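Local coordinates for protein obscurin (Homo sapiens, PDB 4C4K) that probably helps organise the muscle sarcomere as a giant modular scaffold and signalling protein, this part being its first immunoglobulin domain, at residues A[31-36]-A[58-63]. Numbering follows the deposited sequence.
Sequences NPTPQV and DLYRLT. With EDO (1,2-ethanediol), chain G; EDO (1,2-ethanediol), chain F.
Val36 lies against one face of the Tyr60 ring, a contact that spans the two facing sheets of this I-set immunoglobulin sandwich, joining strand 35-40 of one to strand 59-64 of the other. The touch is a CH-pi contact: the CG2 methyl of Val36 sits 3.6 Å from the centroid of the Tyr60 ring, 16° off its normal, and comes nearest at CE2 of Tyr60 (3.5 Å). With chi1 of Val36 at 174°, CG1 stands opposite the backbone N and lies near the Tyr60 CG and CD2 end, while CG2 covers more of the ring. At the far end of the ring, the hydroxyl reaches the loop before the strand, where CG2 of Thr33 is 3.8 Å from OH of Tyr60. One water donates to the carbonyl O of Pro34 (2.6 Å) and lies in the ring plane, with a weak link to the Tyr60 hydroxyl. With the ring cut back to an alanine, the Val36 methyls would probably lose the aromatic face on their Tyr60 side, and the water would keep its bond to Pro34 but lose its weak phenolic neighbour. Further out, Val36 and Pro34 also touch Ile28 of strand 22-31 and Ala79 of strand 73-80, and backbone hydrogen bonding to Cys26 fixes Tyr60 in its sheet. Beside the ring, a 1,2-ethanediol probably left from crystallisation donates from its O2 to the carbonyl O of Arg61 at 2.7 Å.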
ATOM      1  N   ASN A  31       8.166  -7.206  14.222  1.00 31.43           N
ATOM      2  CA  ASN A  31       8.891  -8.096  15.122  1.00 32.60           C
ATOM      3  C   ASN A  31       8.218  -9.479  15.130  1.00 35.27           C
ATOM      4  O   ASN A  31       7.080  -9.577  15.597  1.00 33.05           O
ATOM      5  CB  ASN A  31       9.022  -7.469  16.522  1.00 36.34           C
ATOM      6  CG  ASN A  31       9.881  -8.248  17.487  1.00 69.05           C
ATOM      7  OD1 ASN A  31      10.740  -9.052  17.108  1.00 65.17           O
ATOM      8  ND2 ASN A  31       9.676  -8.001  18.771  1.00 68.51           N
ATOM      9  N   PRO A  32       8.823 -10.537  14.529  1.00 34.76           N
ATOM     10  CA  PRO A  32      10.165 -10.623  13.887  1.00 36.03           C
ATOM     11  C   PRO A  32      10.316  -9.766  12.622  1.00 35.26           C
ATOM     12  O   PRO A  32       9.316  -9.315  12.057  1.00 31.23           O
ATOM     13  CB  PRO A  32      10.285 -12.117  13.531  1.00 38.44           C
ATOM     14  CG  PRO A  32       9.327 -12.809  14.454  1.00 42.71           C
ATOM     15  CD  PRO A  32       8.166 -11.858  14.520  1.00 36.29           C
ATOM     16  N   THR A  33      11.566  -9.508  12.204  1.00 33.05           N
ATOM     17  CA  THR A  33      11.867  -8.713  11.008  1.00 33.44           C
ATOM     18  C   THR A  33      11.137  -9.304   9.796  1.00 36.33           C
ATOM     19  O   THR A  33      11.247 -10.511   9.548  1.00 35.79           O
ATOM     20  CB  THR A  33      13.383  -8.572  10.788  1.00 40.24           C
ATOM     21  OG1 THR A  33      13.939  -7.939  11.936  1.00 45.39           O
ATOM     22  CG2 THR A  33      13.702  -7.736   9.574  1.00 33.41           C
ATOM     23  N   PRO A  34      10.309  -8.495   9.092  1.00 32.48           N
ATOM     24  CA  PRO A  34       9.484  -9.076   8.023  1.00 30.61           C
ATOM     25  C   PRO A  34      10.240  -9.387   6.750  1.00 35.43           C
ATOM     26  O   PRO A  34      11.211  -8.709   6.436  1.00 35.23           O
ATOM     27  CB  PRO A  34       8.424  -7.991   7.749  1.00 31.42           C
ATOM     28  CG  PRO A  34       9.073  -6.706   8.180  1.00 37.10           C
ATOM     29  CD  PRO A  34       9.987  -7.066   9.326  1.00 33.94           C
ATOM     30  N   GLN A  35       9.750 -10.393   6.009  1.00 32.11           N
ATOM     31  CA  GLN A  35      10.209 -10.768   4.686  1.00 31.36           C
ATOM     32  C   GLN A  35       9.508  -9.757   3.765  1.00 33.43           C
ATOM     33  O   GLN A  35       8.279  -9.606   3.824  1.00 31.72           O
ATOM     34  CB  GLN A  35       9.734 -12.200   4.375  1.00 34.67           C
ATOM     35  CG  GLN A  35      10.224 -12.767   3.038  1.00 62.67           C
ATOM     36  CD  GLN A  35       9.752 -14.187   2.794  1.00 93.95           C
ATOM     37  OE1 GLN A  35       9.706 -15.030   3.700  1.00 93.70           O
ATOM     38  NE2 GLN A  35       9.423 -14.494   1.548  1.00 88.99           N
ATOM     39  N   VAL A  36      10.279  -9.033   2.959  1.00 30.16           N
ATOM     40  CA  VAL A  36       9.724  -7.999   2.078  1.00 28.52           C
ATOM     41  C   VAL A  36       9.889  -8.377   0.615  1.00 30.71           C
ATOM     42  O   VAL A  36      10.965  -8.780   0.203  1.00 31.57           O
ATOM     43  CB  VAL A  36      10.299  -6.593   2.406  1.00 32.30           C
ATOM     44  CG1 VAL A  36       9.836  -5.525   1.412  1.00 29.57           C
ATOM     45  CG2 VAL A  36       9.994  -6.189   3.852  1.00 32.97           C
ATOM     46  N   ASP A  58      15.738  -0.981   8.262  1.00 42.95           N
ATOM     47  CA  ASP A  58      14.289  -0.972   7.985  1.00 41.76           C
ATOM     48  C   ASP A  58      13.931  -0.336   6.604  1.00 40.36           C
ATOM     49  O   ASP A  58      12.755  -0.108   6.327  1.00 37.51           O
ATOM     50  CB  ASP A  58      13.537  -0.236   9.121  1.00 44.78           C
ATOM     51  CG  ASP A  58      14.010   1.190   9.405  1.00 63.21           C
ATOM     52  OD1 ASP A  58      14.644   1.802   8.511  1.00 65.38           O
ATOM     53  OD2 ASP A  58      13.690   1.716  10.495  1.00 70.82           O
ATOM     54  N   LEU A  59      14.930   0.015   5.778  1.00 38.33           N
ATOM     55  CA  LEU A  59      14.648   0.642   4.483  1.00 37.71           C
ATOM     56  C   LEU A  59      14.878  -0.408   3.395  1.00 37.18           C
ATOM     57  O   LEU A  59      15.901  -1.098   3.398  1.00 35.74           O
ATOM     58  CB  LEU A  59      15.474   1.951   4.299  1.00 40.60           C
ATOM     59  CG  LEU A  59      15.312   2.811   2.987  1.00 47.62           C
ATOM     60  CD1 LEU A  59      13.902   3.398   2.842  1.00 49.09           C
ATOM     61  CD2 LEU A  59      16.298   3.985   2.971  1.00 53.03           C
ATOM     62  N   TYR A  60      13.863  -0.599   2.543  1.00 32.91           N
ATOM     63  CA  TYR A  60      13.811  -1.606   1.465  1.00 31.18           C
ATOM     64  C   TYR A  60      13.676  -0.924   0.120  1.00 35.92           C
ATOM     65  O   TYR A  60      12.867  -0.015  -0.040  1.00 35.01           O
ATOM     66  CB  TYR A  60      12.649  -2.579   1.694  1.00 29.73           C
ATOM     67  CG  TYR A  60      12.772  -3.328   3.001  1.00 29.46           C
ATOM     68  CD1 TYR A  60      12.393  -2.735   4.205  1.00 30.55           C
ATOM     69  CD2 TYR A  60      13.263  -4.626   3.041  1.00 31.05           C
ATOM     70  CE1 TYR A  60      12.482  -3.426   5.411  1.00 31.87           C
ATOM     71  CE2 TYR A  60      13.363  -5.327   4.245  1.00 32.32           C
ATOM     72  CZ  TYR A  60      12.990  -4.713   5.430  1.00 36.83           C
ATOM     73  OH  TYR A  60      13.079  -5.382   6.625  1.00 38.36           O
ATOM     74  N   ARG A  61      14.444  -1.397  -0.855  1.00 28.90           N
ATOM     75  CA  ARG A  61      14.526  -0.773  -2.162  1.00 25.61           C
ATOM     76  C   ARG A  61      14.358  -1.755  -3.326  1.00 29.32           C
ATOM     77  O   ARG A  61      14.832  -2.896  -3.290  1.00 28.84           O
ATOM     78  CB  ARG A  61      15.894  -0.060  -2.262  1.00 24.63           C
ATOM     79  CG  ARG A  61      16.133   0.815  -3.504  1.00 18.30           C
ATOM     80  CD  ARG A  61      17.419   1.651  -3.389  1.00 25.82           C
ATOM     81  NE  ARG A  61      17.401   2.425  -2.139  1.00 35.98           N
ATOM     82  CZ  ARG A  61      16.697   3.537  -1.941  1.00 46.04           C
ATOM     83  NH1 ARG A  61      16.033   4.102  -2.945  1.00 32.91           N
ATOM     84  NH2 ARG A  61      16.699   4.126  -0.753  1.00 35.88           N
ATOM     85  N   LEU A  62      13.688  -1.258  -4.373  1.00 25.77           N
ATOM     86  CA  LEU A  62      13.571  -1.838  -5.695  1.00 24.42           C
ATOM     87  C   LEU A  62      14.061  -0.788  -6.690  1.00 27.65           C
ATOM     88  O   LEU A  62      13.404   0.237  -6.864  1.00 27.46           O
ATOM     89  CB  LEU A  62      12.136  -2.276  -6.043  1.00 24.64           C
ATOM     90  CG  LEU A  62      11.932  -2.762  -7.519  1.00 28.52           C
ATOM     91  CD1 LEU A  62      12.936  -3.898  -7.893  1.00 28.74           C
ATOM     92  CD2 LEU A  62      10.500  -3.192  -7.752  1.00 30.92           C
ATOM     93  N   THR A  63      15.212  -1.040  -7.346  1.00 22.66           N
ATOM     94  CA  THR A  63      15.720  -0.119  -8.364  1.00 23.86           C
ATOM     95  C   THR A  63      15.492  -0.764  -9.713  1.00 25.58           C
ATOM     96  O   THR A  63      15.793  -1.934  -9.881  1.00 26.02           O
ATOM     97  CB  THR A  63      17.216   0.203  -8.144  1.00 30.07           C
ATOM     98  OG1 THR A  63      17.345   0.857  -6.886  1.00 29.11           O
ATOM     99  CG2 THR A  63      17.788   1.101  -9.242  1.00 31.04           C
TER
HETATM  100  C1  EDO G1105      18.751   0.000   0.531  1.00 39.35           C
HETATM  101  O1  EDO G1105      19.079   0.411  -0.777  1.00 39.19           O
HETATM  102  C2  EDO G1105      17.750   1.014   1.047  1.00 41.11           C
HETATM  103  O2  EDO G1105      18.317   2.326   0.941  1.00 42.80           O
HETATM  104  C1  EDO F1104      14.593  -6.182  -0.434  1.00 59.00           C
HETATM  105  O1  EDO F1104      14.420  -7.369   0.315  1.00 63.54           O
HETATM  106  C2  EDO F1104      13.203  -5.684  -0.867  1.00 54.17           C
HETATM  107  O2  EDO F1104      13.374  -4.477  -1.583  1.00 49.25           O
HETATM  108  O   HOH W   1      13.728  -8.650   5.834  1.00 43.70           O